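Side-chain contact in signal recognition particle receptor beta subunit (Mus musculus, PDB 2FH5), which binds GTP and, as part of the signal recognition particle receptor, ensures correct targeting of nascent secretory proteins to the endoplasmic reticulum membrane: residues L144-L147 / R148-S152. Sequence-based numbering, arbitrary orientation.
Sequences LNTL and RVTRS
The guanidinium of R148 reaches back along the last turns of its helix to the side-chain amide of N145, three residues earlier. R148 NH2 donates to N145 OD1 at 2.7 Å, arriving nearly head-on to the amide C=O, while NE adds a weak bond of 3.3 Å to the same oxygen. The two flat groups are turned 50° against each other, and OD1 lies near the guanidinium edge, somewhat out of its plane. R148 CG lies between its own backbone N and carbonyl carbon (chi1 53°); from there the extended chain runs back over the carbonyl oxygens of L144 and N145. An amide suits this place because its oxygen takes the arginine while also accepting from F175 N, and the arginine has hydrogens to spare: NH1 and NH2 bond to the backbone oxygens of L168, K170 and K173. The carbonyl oxygens accepting from NH1 and NH2 would probably stabilise the positive charge.

Nonpolar contact is lighter. The methyls T146 CG2 and T150 CG2 meet at 3.5 Å on the exposed side, one turn apart; threonine offers a methyl to its neighbour while keeping a polar hydroxyl, which suits an exposed face. On the inner side, the branched, nonpolar L144, buried, packs on Y103 and L106, and L147 on A99, all of helix 91-110.

Among backbone bonds, R148 N to L144 O (3.0 Å) and T150 N to T146 O (3.0 Å, 174° at the hydrogen) continue the alpha pattern. T146 O also accepts, at a more bent angle, from V149 N, an i to i+3 bond. R151 then leaves helical geometry. Together these features form the C-terminal end of helix 133-150, a peripheral helix of this P-loop GTPase fold, its i to i+3 side-chain pair tied to the 168-175 segment.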
loop_
_atom_site.group_PDB
_atom_site.type_symbol
_atom_site.label_atom_id
_atom_site.label_comp_id
_atom_site.label_asym_id
_atom_site.label_seq_id
_atom_site.Cartn_x
_atom_site.Cartn_y
_atom_site.Cartn_z
ATOM N N LEU B 144 -3.280 11.014 22.638
ATOM C CA LEU B 144 -1.845 11.004 22.909
ATOM C C LEU B 144 -1.660 11.505 24.347
ATOM O O LEU B 144 -0.717 11.132 25.048
ATOM C CB LEU B 144 -1.132 11.916 21.917
ATOM C CG LEU B 144 -1.183 11.448 20.453
ATOM C CD1 LEU B 144 -0.791 12.571 19.529
ATOM C CD2 LEU B 144 -0.262 10.271 20.278
ATOM N N ASN B 145 -2.595 12.340 24.788
ATOM C CA ASN B 145 -2.539 12.872 26.130
ATOM C C ASN B 145 -2.619 11.784 27.166
ATOM O O ASN B 145 -2.013 11.895 28.217
ATOM C CB ASN B 145 -3.655 13.878 26.386
ATOM C CG ASN B 145 -3.542 14.496 27.756
ATOM O OD1 ASN B 145 -2.518 15.111 28.096
ATOM N ND2 ASN B 145 -4.575 14.325 28.561
ATOM N N THR B 146 -3.378 10.731 26.894
ATOM C CA THR B 146 -3.458 9.634 27.861
ATOM C C THR B 146 -2.282 8.696 27.674
ATOM O O THR B 146 -1.737 8.188 28.642
ATOM C CB THR B 146 -4.752 8.812 27.723
ATOM O OG1 THR B 146 -5.874 9.638 28.039
ATOM C CG2 THR B 146 -4.741 7.640 28.683
ATOM N N LEU B 147 -1.884 8.483 26.425
ATOM C CA LEU B 147 -0.769 7.588 26.127
ATOM C C LEU B 147 0.565 7.973 26.759
ATOM O O LEU B 147 1.308 7.095 27.171
ATOM C CB LEU B 147 -0.560 7.450 24.613
ATOM C CG LEU B 147 -1.311 6.358 23.861
ATOM C CD1 LEU B 147 -0.996 6.503 22.398
ATOM C CD2 LEU B 147 -0.892 4.966 24.373
ATOM N N ARG B 148 0.889 9.261 26.826
ATOM C CA ARG B 148 2.162 9.637 27.425
ATOM C C ARG B 148 2.209 9.318 28.915
ATOM O O ARG B 148 3.277 9.341 29.527
ATOM C CB ARG B 148 2.462 11.114 27.176
ATOM C CG ARG B 148 1.374 12.003 27.575
ATOM C CD ARG B 148 1.693 13.461 27.284
ATOM N NE ARG B 148 0.662 14.294 27.905
ATOM C CZ ARG B 148 0.791 15.588 28.150
ATOM N NH1 ARG B 148 1.913 16.204 27.823
ATOM N NH2 ARG B 148 -0.203 16.253 28.726
ATOM N N VAL B 149 1.059 9.011 29.504
ATOM C CA VAL B 149 1.012 8.638 30.915
ATOM C C VAL B 149 0.964 7.107 31.034
ATOM O O VAL B 149 1.748 6.511 31.766
ATOM C CB VAL B 149 -0.226 9.232 31.628
ATOM C CG1 VAL B 149 -0.247 8.807 33.096
ATOM C CG2 VAL B 149 -0.217 10.725 31.504
ATOM N N THR B 150 0.059 6.470 30.296
ATOM C CA THR B 150 -0.074 5.010 30.348
ATOM C C THR B 150 1.040 4.235 29.626
ATOM O O THR B 150 1.340 3.102 29.992
ATOM C CB THR B 150 -1.421 4.540 29.751
ATOM O OG1 THR B 150 -1.390 4.689 28.324
ATOM C CG2 THR B 150 -2.587 5.355 30.321
ATOM N N ARG B 151 1.640 4.842 28.606
ATOM C CA ARG B 151 2.702 4.214 27.812
ATOM C C ARG B 151 3.770 3.461 28.604
ATOM O O ARG B 151 4.623 4.075 29.252
ATOM C CB ARG B 151 3.390 5.270 26.962
ATOM C CG ARG B 151 4.502 4.750 26.083
ATOM C CD ARG B 151 3.979 4.063 24.827
ATOM N NE ARG B 151 5.047 3.988 23.834
ATOM C CZ ARG B 151 4.909 3.520 22.598
ATOM N NH1 ARG B 151 3.732 3.069 22.179
ATOM N NH2 ARG B 151 5.951 3.518 21.776
ATOM N N SER B 152 3.734 2.130 28.518
ATOM C CA SER B 152 4.691 1.256 29.207
ATOM C C SER B 152 6.065 1.294 28.539
ATOM O O SER B 152 7.047 0.784 29.081
ATOM C CB SER B 152 4.176 -0.189 29.216
ATOM O OG SER B 152 2.965 -0.304 29.944
#